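Local atomic coordinates of acyl-ACP thioesterase (Bacteroides thetaiotaomicron, PDB entry 2ESS), a protein that probably hydrolyses fatty acyl-ACP thioesters, releasing free fatty acids from the acyl carrier protein during fatty acid biosynthesis. Residues 56-61 / 114-119; 62-67 / 203-208; 11-16 / 77-82. One frame throughout, in Å; residues are numbered along the deposited sequence. Where two conformers were deposited one is given.

In the fold
All three contacts are antiparallel strand pairs of one continuous sheet in which two hotdog domains lie side by side. Interactions 1 and 2 both use strand 58-69: its first part pairs with strand 106-118 of the N-terminal domain, and further along its other edge meets strand 199-206 of the C-terminal domain. They touch where Trp114 CE3 packs 3.6 Å from Leu62 N, and their centres are about 16 Å apart. Interaction 3 lies at one outer edge of this chain's sheet, its centre about 29 Å from that of interaction 1 and about 23 Å from that of interaction 2. A calcium ion held by Asp171 and His175 lies about 8 Å from the side chains of Val61 and Leu62.

Interaction 1: 56-61 / 114-119; sequences DNYTWV and WAMINL
Met116, present as selenomethionine, sets its SE between two aromatic side chains of 56-61, obliquely 4.6 Å from the Tyr58 ring centroid and, farther off, above the face of the Trp60 six-membered ring. With CG anti to the backbone N (chi1 171°) the selenium leans on Tyr58 CB, while Met116 CE lies 4.0 Å from Trp60 CH2. Each ring also meets a backbone oxygen at its edge: Ile117 O beside Tyr58, and Ala115 O 3.5 Å from Trp60 CE3. Next to Tyr58 the Asn118 amide stands almost perpendicular to the ring. On the other face of this antiparallel pair, Leu119 CD2 presses on Thr59 CG2 at a tight 3.4 Å. Four backbone bonds join Thr59 to Ile117 and Val61 to Ala115; a fifth, nearly straight (175°), runs 2.7 Å from Leu119 N to Asn57 O, where Asn57, of positive phi, ends helix 50-55 in a Schellman motif. One water accepts from Asn57 ND2 and Asn118 ND2, and both amides also bond to Asn120. Both faces are thus largely apolar along the ladder, whereas its end is polar, with amides and water tying the helix terminus to the turn after strand 106-118.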
loop_
_atom_site.group_PDB
_atom_site.type_symbol
_atom_site.label_atom_id
_atom_site.label_comp_id
_atom_site.label_asym_id
_atom_site.label_seq_id
_atom_site.Cartn_x
_atom_site.Cartn_y
_atom_site.Cartn_z
ATOM N N ASP A 56 10.548 -22.881 -17.596
ATOM C CA ASP A 56 11.067 -23.029 -18.977
ATOM C C ASP A 56 11.857 -21.843 -19.494
ATOM O O ASP A 56 12.147 -21.771 -20.678
ATOM C CB ASP A 56 9.919 -23.297 -19.915
ATOM C CG ASP A 56 9.417 -24.703 -19.784
ATOM O OD1 ASP A 56 10.228 -25.640 -19.951
ATOM O OD2 ASP A 56 8.212 -24.861 -19.523
ATOM N N ASN A 57 12.231 -20.971 -18.575
ATOM C CA ASN A 57 13.119 -19.830 -18.826
ATOM C C ASN A 57 12.467 -18.638 -19.501
ATOM O O ASN A 57 13.148 -17.874 -20.204
ATOM C CB ASN A 57 14.407 -20.202 -19.587
ATOM C CG ASN A 57 15.624 -19.441 -19.072
ATOM O OD1 ASN A 57 15.651 -18.998 -17.924
ATOM N ND2 ASN A 57 16.642 -19.308 -19.915
ATOM N N TYR A 58 11.160 -18.501 -19.295
ATOM C CA TYR A 58 10.416 -17.326 -19.724
ATOM C C TYR A 58 9.877 -16.595 -18.529
ATOM O O TYR A 58 9.854 -17.132 -17.398
ATOM C CB TYR A 58 9.273 -17.731 -20.637
ATOM C CG TYR A 58 9.779 -18.340 -21.879
ATOM C CD1 TYR A 58 10.258 -17.541 -22.906
ATOM C CD2 TYR A 58 9.832 -19.713 -22.031
ATOM C CE1 TYR A 58 10.758 -18.091 -24.058
ATOM C CE2 TYR A 58 10.350 -20.272 -23.175
ATOM C CZ TYR A 58 10.799 -19.456 -24.188
ATOM O OH TYR A 58 11.307 -19.998 -25.343
ATOM N N THR A 59 9.446 -15.346 -18.756
ATOM C CA THR A 59 8.649 -14.659 -17.751
ATOM C C THR A 59 7.681 -13.693 -18.435
ATOM O O THR A 59 7.766 -13.485 -19.634
ATOM C CB THR A 59 9.495 -13.906 -16.674
ATOM O OG1 THR A 59 8.664 -13.630 -15.558
ATOM C CG2 THR A 59 10.069 -12.564 -17.231
ATOM N N TRP A 60 6.750 -13.161 -17.660
ATOM C CA TRP A 60 5.799 -12.159 -18.110
ATOM C C TRP A 60 6.278 -10.786 -17.699
ATOM O O TRP A 60 6.787 -10.634 -16.588
ATOM C CB TRP A 60 4.455 -12.376 -17.422
ATOM C CG TRP A 60 3.721 -13.610 -17.830
ATOM C CD1 TRP A 60 3.397 -14.667 -17.029
ATOM C CD2 TRP A 60 3.132 -13.880 -19.107
ATOM N NE1 TRP A 60 2.671 -15.596 -17.739
ATOM C CE2 TRP A 60 2.466 -15.125 -19.007
ATOM C CE3 TRP A 60 3.063 -13.176 -20.315
ATOM C CZ2 TRP A 60 1.812 -15.707 -20.091
ATOM C CZ3 TRP A 60 2.391 -13.746 -21.388
ATOM C CH2 TRP A 60 1.785 -15.004 -21.268
ATOM N N VAL A 61 6.116 -9.806 -18.594
ATOM C CA VAL A 61 6.379 -8.411 -18.241
ATOM C C VAL A 61 5.204 -7.549 -18.664
ATOM O O VAL A 61 4.707 -7.669 -19.754
ATOM C CB VAL A 61 7.705 -7.865 -18.843
ATOM C CG1 VAL A 61 8.901 -8.497 -18.146
ATOM C CG2 VAL A 61 7.780 -8.095 -20.338
ATOM N N TRP A 114 0.750 -7.676 -21.812
ATOM C CA TRP A 114 1.898 -8.349 -21.177
ATOM C C TRP A 114 2.762 -8.963 -22.253
ATOM O O TRP A 114 2.243 -9.636 -23.141
ATOM C CB TRP A 114 1.409 -9.481 -20.250
ATOM C CG TRP A 114 0.525 -9.005 -19.152
ATOM C CD1 TRP A 114 -0.793 -8.664 -19.239
ATOM C CD2 TRP A 114 0.903 -8.802 -17.805
ATOM N NE1 TRP A 114 -1.233 -8.246 -18.036
ATOM C CE2 TRP A 114 -0.220 -8.336 -17.127
ATOM C CE3 TRP A 114 2.091 -9.008 -17.091
ATOM C CZ2 TRP A 114 -0.209 -8.062 -15.760
ATOM C CZ3 TRP A 114 2.108 -8.707 -15.746
ATOM C CH2 TRP A 114 0.972 -8.240 -15.101
ATOM N N ALA A 115 4.082 -8.795 -22.159
ATOM C CA ALA A 115 4.989 -9.487 -23.070
ATOM C C ALA A 115 5.497 -10.762 -22.377
ATOM O O ALA A 115 5.556 -10.826 -21.179
ATOM C CB ALA A 115 6.183 -8.604 -23.471
HETATM N N MSE A 116 5.841 -11.770 -23.155
HETATM C CA MSE A 116 6.603 -12.919 -22.637
HETATM C C MSE A 116 8.032 -12.855 -23.155
HETATM O O MSE A 116 8.233 -12.763 -24.345
HETATM C CB MSE A 116 5.996 -14.230 -23.055
HETATM C CG MSE A 116 6.914 -15.375 -22.694
HETATM SE SE MSE A 116 6.062 -17.080 -22.751
HETATM C CE MSE A 116 4.227 -16.553 -23.971
ATOM N N ILE A 117 9.012 -12.882 -22.270
ATOM C CA ILE A 117 10.407 -12.771 -22.699
ATOM C C ILE A 117 11.225 -13.947 -22.188
ATOM O O ILE A 117 10.967 -14.474 -21.089
ATOM C CB ILE A 117 11.076 -11.433 -22.242
ATOM C CG1 ILE A 117 11.274 -11.373 -20.740
ATOM C CG2 ILE A 117 10.241 -10.209 -22.672
ATOM C CD1 ILE A 117 12.404 -10.462 -20.347
ATOM N N ASN A 118 12.200 -14.345 -22.999
ATOM C CA ASN A 118 13.191 -15.322 -22.600
ATOM C C ASN A 118 14.108 -14.705 -21.557
ATOM O O ASN A 118 14.591 -13.581 -21.725
ATOM C CB ASN A 118 13.971 -15.792 -23.823
ATOM C CG ASN A 118 14.961 -16.872 -23.486
ATOM O OD1 ASN A 118 15.973 -16.609 -22.875
ATOM N ND2 ASN A 118 14.661 -18.085 -23.868
ATOM N N LEU A 119 14.341 -15.411 -20.456
ATOM C CA LEU A 119 15.158 -14.851 -19.365
ATOM C C LEU A 119 16.690 -14.861 -19.605
ATOM O O LEU A 119 17.434 -14.163 -18.917
ATOM C CB LEU A 119 14.864 -15.583 -18.062
ATOM C CG LEU A 119 13.504 -15.423 -17.426
ATOM C CD1 LEU A 119 13.424 -16.385 -16.189
ATOM C CD2 LEU A 119 13.187 -13.972 -17.009
HETATM O O HOH W 1 16.059 -20.485 -22.703
#

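Interaction 2: 62-67 / 203-208; sequences LSRLAI and EMAYVA
Leu65 and Met204 form the hydrogen-bonded pair at the seam of a double hotdog fold, where strand 58-69 of the N-terminal domain runs antiparallel to strand 199-206 of the C-terminal domain and makes one sheet of the two. Backbone bonds carry the seam. Met204 N reaches Leu65 O at 2.8 Å, Leu65 N returns to Met204 O, and Tyr206 N gives a nearly straight bond (172°) to Ser63 O. Between these rungs CA-H...O contacts fill in, among them Glu203 CA to Leu65 O at 3.2 Å. On the opposite edge of 62-67, Ser63 and Arg64 both face Val113 of strand 106-118 in a classic beta bulge.

Apolar packing is confined to few atoms. Leu62 CD2 comes obliquely to the Tyr206 ring, 3.7 Å from CE2. Tyr206 CG is anti to its own carbonyl carbon (chi1 -68°); Tyr206 CB rests on Leu62 O, and the CD2/CE2 side of the ring lies by the Leu62 side chain. Between the side chains of Leu65 and Met204, a selenomethionine, only the CB atoms come near, at 4.4 Å; bent at chi2 and chi3, Met204 leads away from Leu65 and packs on Tyr181, Ile182 and Ile185 of helix 178-186. On the other face, Ala66 CB touches Glu203 CG at 3.9 Å.

Glu203 and Tyr206 find polar partners elsewhere: Glu203 OE2 is in a salt bridge with Arg201, and Tyr206 OH is hydrogen-bonded to Ser178 O, which fixes the far end of the ring. Two waters complete the seam. One donates to Leu62 O and Tyr206 O, spanning the strands where they part. Arg64, its chain extended from CG to NE, brings NH1 to 3.5 Å from Ala205 CB, and there the second water lies in the guanidinium plane, accepting from Arg64 NH1 at 2.9 Å and donating to Met204 O at 2.8 Å.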
loop_
_atom_site.group_PDB
_atom_site.type_symbol
_atom_site.label_atom_id
_atom_site.label_comp_id
_atom_site.label_asym_id
_atom_site.label_seq_id
_atom_site.Cartn_x
_atom_site.Cartn_y
_atom_site.Cartn_z
ATOM N N LEU A 62 4.780 -6.676 -17.754
ATOM C CA LEU A 62 3.678 -5.765 -17.979
ATOM C C LEU A 62 4.184 -4.620 -18.828
ATOM O O LEU A 62 5.120 -3.913 -18.432
ATOM C CB LEU A 62 3.147 -5.201 -16.655
ATOM C CG LEU A 62 1.995 -4.182 -16.724
ATOM C CD1 LEU A 62 0.749 -4.791 -17.412
ATOM C CD2 LEU A 62 1.671 -3.702 -15.293
ATOM N N SER A 63 3.506 -4.405 -19.951
ATOM C CA SER A 63 3.879 -3.376 -20.922
ATOM C C SER A 63 2.951 -2.160 -20.835
ATOM O O SER A 63 3.405 -1.035 -20.832
ATOM C CB SER A 63 3.844 -3.953 -22.345
ATOM O OG SER A 63 4.651 -5.103 -22.439
ATOM N N ARG A 64 1.655 -2.408 -20.807
ATOM C CA ARG A 64 0.642 -1.348 -20.830
ATOM C C ARG A 64 -0.524 -1.679 -19.875
ATOM O O ARG A 64 -0.908 -2.826 -19.711
ATOM C CB ARG A 64 0.075 -1.147 -22.220
ATOM C CG ARG A 64 1.027 -0.797 -23.311
ATOM C CD ARG A 64 0.280 -0.220 -24.562
ATOM N NE ARG A 64 1.226 0.078 -25.657
ATOM C CZ ARG A 64 2.035 1.131 -25.665
ATOM N NH1 ARG A 64 2.007 2.034 -24.679
ATOM N NH2 ARG A 64 2.876 1.294 -26.664
ATOM N N LEU A 65 -1.082 -0.645 -19.268
ATOM C CA LEU A 65 -2.260 -0.749 -18.392
ATOM C C LEU A 65 -3.170 0.446 -18.652
ATOM O O LEU A 65 -2.685 1.582 -18.606
ATOM C CB LEU A 65 -1.826 -0.771 -16.936
ATOM C CG LEU A 65 -2.889 -0.871 -15.851
ATOM C CD1 LEU A 65 -3.758 -2.178 -15.990
ATOM C CD2 LEU A 65 -2.247 -0.752 -14.503
ATOM N N ALA A 66 -4.461 0.210 -18.964
ATOM C CA ALA A 66 -5.459 1.307 -19.042
ATOM C C ALA A 66 -6.610 0.924 -18.128
ATOM O O ALA A 66 -7.075 -0.210 -18.167
ATOM C CB ALA A 66 -5.969 1.555 -20.462
ATOM N N ILE A 67 -7.025 1.896 -17.321
ATOM C CA ILE A 67 -8.126 1.810 -16.352
ATOM C C ILE A 67 -9.136 2.910 -16.688
ATOM O O ILE A 67 -8.779 4.078 -16.891
ATOM C CB ILE A 67 -7.633 1.991 -14.898
ATOM C CG1 ILE A 67 -6.538 0.978 -14.549
ATOM C CG2 ILE A 67 -8.802 1.864 -13.846
ATOM C CD1 ILE A 67 -5.772 1.310 -13.233
ATOM N N GLU A 203 -3.768 5.739 -17.896
ATOM C CA GLU A 203 -2.948 4.777 -18.615
ATOM C C GLU A 203 -1.484 4.845 -18.207
ATOM O O GLU A 203 -0.984 5.892 -17.895
ATOM C CB GLU A 203 -3.038 5.021 -20.108
ATOM C CG GLU A 203 -4.419 5.131 -20.675
ATOM C CD GLU A 203 -4.436 5.498 -22.158
ATOM O OE1 GLU A 203 -3.377 5.458 -22.821
ATOM O OE2 GLU A 203 -5.527 5.867 -22.647
HETATM N N MSE A 204 -0.841 3.699 -18.170
HETATM C CA MSE A 204 0.582 3.553 -17.880
HETATM C C MSE A 204 1.190 2.782 -19.036
HETATM O O MSE A 204 0.575 1.809 -19.556
HETATM C CB MSE A 204 0.792 2.715 -16.640
HETATM C CG MSE A 204 0.346 3.393 -15.370
HETATM SE SE MSE A 204 1.518 5.005 -15.049
HETATM C CE MSE A 204 3.395 4.330 -15.222
ATOM N N ALA A 205 2.381 3.224 -19.437
ATOM C CA ALA A 205 3.254 2.462 -20.343
ATOM C C ALA A 205 4.594 2.268 -19.652
ATOM O O ALA A 205 5.237 3.229 -19.258
ATOM C CB ALA A 205 3.449 3.205 -21.666
ATOM N N TYR A 206 5.037 1.028 -19.547
ATOM C CA TYR A 206 6.234 0.715 -18.746
ATOM C C TYR A 206 7.316 0.458 -19.749
ATOM O O TYR A 206 7.267 -0.511 -20.510
ATOM C CB TYR A 206 5.997 -0.496 -17.835
ATOM C CG TYR A 206 5.003 -0.192 -16.751
ATOM C CD1 TYR A 206 5.394 0.549 -15.620
ATOM C CD2 TYR A 206 3.683 -0.575 -16.859
ATOM C CE1 TYR A 206 4.484 0.894 -14.628
ATOM C CE2 TYR A 206 2.772 -0.243 -15.849
ATOM C CZ TYR A 206 3.181 0.467 -14.745
ATOM O OH TYR A 206 2.264 0.792 -13.770
ATOM N N VAL A 207 8.276 1.364 -19.788
ATOM C CA VAL A 207 9.277 1.370 -20.843
ATOM C C VAL A 207 10.608 0.725 -20.430
ATOM O O VAL A 207 11.223 0.017 -21.208
ATOM C CB VAL A 207 9.483 2.806 -21.356
ATOM C CG1 VAL A 207 10.487 2.836 -22.527
ATOM C CG2 VAL A 207 8.117 3.405 -21.734
ATOM N N ALA A 208 11.062 1.007 -19.222
ATOM C CA ALA A 208 12.371 0.596 -18.761
ATOM C C ALA A 208 12.369 0.667 -17.247
ATOM O O ALA A 208 11.418 1.194 -16.643
ATOM C CB ALA A 208 13.436 1.469 -19.322
HETATM O O HOH W 2 7.752 -3.234 -19.598
HETATM O O HOH W 3 0.271 2.254 -22.335
#

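Interaction 3: 11-16 / 77-82; sequences YQFVAE and EKFSVQ
Phe79 turns one face of its ring to Phe13 CB, which stands 3.7 Å from the ring centroid in a CH-pi contact displaced toward the rim; at the ring edge, in its plane, are Ala15 N and Glu77 O. The two phenylalanine rings lie obliquely, planes at 33° and centroids 5.5 Å apart. Phe79 CG lies between its backbone N and carbonyl carbon (chi1 70°), which leans the ring across the ladder, with one face against Phe13 CB and its edge reaching Ala15. Phe13 meanwhile reaches the other way, CE2 resting 3.7 Å from Val81 CG2, so that Phe79, Phe13 and Val81 form a continuous apolar row on one face of the sheet. Tyr11 joins the same face, its CD2 lying obliquely by Val81 O.

The opposite face is thinner. Gln12 folds at chi2 (-62°) and lays its amide against Ser80, NE2 being 3.6 Å from Ser80 CB, while Val14 and Lys78 flank each other loosely.

Five backbone bonds hold the antiparallel strands: both directions between Tyr11 and Val81, both between Phe13 and Phe79, and Ala15 N to Glu77 O at 2.9 Å, which carries the ladder just past the end of strand 9-14. Phe13 N is 2.8 Å from Phe79 O, and the return bond from Phe79 N to Phe13 O measures 3.0 Å.

Strand 9-14 is one of the two outermost strands of its chain's sheet, and strand 78-88 passes it on to strand 92-100, where Ser80 pairs with Ile100. Helix 28-45 packs on the aromatic face: Cys38 meets Tyr11 and Phe13, the rings of Phe41 and His34 meet those of Tyr11 and Phe13 respectively, and Leu35 lies on Val81.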
loop_
_atom_site.group_PDB
_atom_site.type_symbol
_atom_site.label_atom_id
_atom_site.label_comp_id
_atom_site.label_asym_id
_atom_site.label_seq_id
_atom_site.Cartn_x
_atom_site.Cartn_y
_atom_site.Cartn_z
ATOM N N TYR A 11 -12.712 -11.865 -7.663
ATOM C CA TYR A 11 -11.999 -11.696 -6.403
ATOM C C TYR A 11 -12.655 -10.586 -5.618
ATOM O O TYR A 11 -13.006 -9.570 -6.189
ATOM C CB TYR A 11 -10.514 -11.416 -6.675
ATOM C CG TYR A 11 -9.936 -12.488 -7.574
ATOM C CD1 TYR A 11 -9.626 -13.750 -7.093
ATOM C CD2 TYR A 11 -9.804 -12.270 -8.940
ATOM C CE1 TYR A 11 -9.156 -14.736 -7.944
ATOM C CE2 TYR A 11 -9.329 -13.261 -9.798
ATOM C CZ TYR A 11 -9.002 -14.481 -9.303
ATOM O OH TYR A 11 -8.542 -15.432 -10.194
ATOM N N GLN A 12 -12.857 -10.832 -4.329
ATOM C CA GLN A 12 -13.566 -9.935 -3.418
ATOM C C GLN A 12 -12.634 -9.106 -2.544
ATOM O O GLN A 12 -11.657 -9.606 -1.982
ATOM C CB GLN A 12 -14.474 -10.737 -2.473
ATOM C CG GLN A 12 -15.504 -11.608 -3.148
ATOM C CD GLN A 12 -16.462 -10.793 -3.965
ATOM O OE1 GLN A 12 -16.868 -9.701 -3.551
ATOM N NE2 GLN A 12 -16.807 -11.293 -5.152
ATOM N N PHE A 13 -12.945 -7.825 -2.424
ATOM C CA PHE A 13 -12.162 -6.900 -1.610
ATOM C C PHE A 13 -13.035 -5.972 -0.769
ATOM O O PHE A 13 -14.229 -5.850 -0.992
ATOM C CB PHE A 13 -11.278 -6.063 -2.510
ATOM C CG PHE A 13 -10.374 -6.862 -3.359
ATOM C CD1 PHE A 13 -9.253 -7.455 -2.803
ATOM C CD2 PHE A 13 -10.656 -7.078 -4.700
ATOM C CE1 PHE A 13 -8.410 -8.234 -3.586
ATOM C CE2 PHE A 13 -9.800 -7.843 -5.497
ATOM C CZ PHE A 13 -8.684 -8.418 -4.943
ATOM N N VAL A 14 -12.407 -5.328 0.199
ATOM C CA VAL A 14 -13.014 -4.206 0.921
ATOM C C VAL A 14 -12.047 -3.028 0.829
ATOM O O VAL A 14 -10.837 -3.219 1.018
ATOM C CB VAL A 14 -13.239 -4.559 2.400
ATOM C CG1 VAL A 14 -13.855 -3.371 3.149
ATOM C CG2 VAL A 14 -14.126 -5.787 2.526
ATOM N N ALA A 15 -12.554 -1.815 0.568
ATOM C CA ALA A 15 -11.718 -0.603 0.536
ATOM C C ALA A 15 -11.260 -0.167 1.965
ATOM O O ALA A 15 -12.027 0.381 2.747
ATOM C CB ALA A 15 -12.463 0.533 -0.159
ATOM N N GLU A 16 -9.995 -0.401 2.282
ATOM C CA GLU A 16 -9.465 -0.103 3.611
ATOM C C GLU A 16 -9.082 1.378 3.742
ATOM O O GLU A 16 -8.697 2.031 2.737
ATOM C CB GLU A 16 -8.192 -0.937 3.886
ATOM C CG GLU A 16 -8.268 -2.426 3.556
ATOM C CD GLU A 16 -6.859 -3.094 3.427
ATOM O OE1 GLU A 16 -5.819 -2.425 3.730
ATOM O OE2 GLU A 16 -6.800 -4.282 2.999
ATOM N N GLU A 77 -16.401 -0.064 1.723
ATOM C CA GLU A 77 -17.308 -0.773 0.841
ATOM C C GLU A 77 -16.635 -2.008 0.286
ATOM O O GLU A 77 -15.436 -2.015 0.022
ATOM C CB GLU A 77 -17.716 0.079 -0.343
ATOM C CG GLU A 77 -18.508 1.283 -0.026
ATOM C CD GLU A 77 -19.039 1.976 -1.293
ATOM O OE1 GLU A 77 -18.434 1.846 -2.431
ATOM O OE2 GLU A 77 -20.072 2.657 -1.129
ATOM N N LYS A 78 -17.438 -3.041 0.092
ATOM C CA LYS A 78 -17.030 -4.191 -0.661
ATOM C C LYS A 78 -16.991 -3.817 -2.124
ATOM O O LYS A 78 -17.759 -2.973 -2.594
ATOM C CB LYS A 78 -18.023 -5.327 -0.480
ATOM C CG LYS A 78 -18.020 -5.942 0.918
ATOM C CD LYS A 78 -19.142 -6.983 1.030
ATOM C CE LYS A 78 -19.352 -7.432 2.461
ATOM N NZ LYS A 78 -20.688 -8.071 2.603
ATOM N N PHE A 79 -16.092 -4.473 -2.825
ATOM C CA PHE A 79 -16.011 -4.418 -4.254
ATOM C C PHE A 79 -15.383 -5.693 -4.769
ATOM O O PHE A 79 -14.868 -6.501 -4.009
ATOM C CB PHE A 79 -15.289 -3.144 -4.747
ATOM C CG PHE A 79 -13.801 -3.096 -4.478
ATOM C CD1 PHE A 79 -13.321 -2.659 -3.245
ATOM C CD2 PHE A 79 -12.877 -3.418 -5.482
ATOM C CE1 PHE A 79 -11.964 -2.574 -2.973
ATOM C CE2 PHE A 79 -11.501 -3.314 -5.224
ATOM C CZ PHE A 79 -11.047 -2.891 -3.978
ATOM N N SER A 80 -15.460 -5.902 -6.066
ATOM C CA SER A 80 -14.810 -7.076 -6.635
ATOM C C SER A 80 -14.185 -6.777 -7.985
ATOM O O SER A 80 -14.521 -5.771 -8.645
ATOM C CB SER A 80 -15.798 -8.250 -6.701
ATOM O OG SER A 80 -16.864 -7.903 -7.512
ATOM N N VAL A 81 -13.257 -7.650 -8.347
ATOM C CA VAL A 81 -12.555 -7.575 -9.605
ATOM C C VAL A 81 -12.780 -8.891 -10.344
ATOM O O VAL A 81 -12.628 -9.991 -9.774
ATOM C CB VAL A 81 -11.063 -7.339 -9.364
ATOM C CG1 VAL A 81 -10.265 -7.399 -10.691
ATOM C CG2 VAL A 81 -10.837 -6.037 -8.601
ATOM N N GLN A 82 -13.139 -8.784 -11.613
ATOM C CA GLN A 82 -13.180 -9.934 -12.517
ATOM C C GLN A 82 -12.049 -9.736 -13.521
ATOM O O GLN A 82 -11.765 -8.616 -13.928
ATOM C CB GLN A 82 -14.513 -10.026 -13.248
ATOM C CG GLN A 82 -15.638 -10.589 -12.415
ATOM C CD GLN A 82 -16.971 -10.404 -13.063
ATOM O OE1 GLN A 82 -17.110 -9.661 -14.022
ATOM N NE2 GLN A 82 -17.959 -11.079 -12.543
#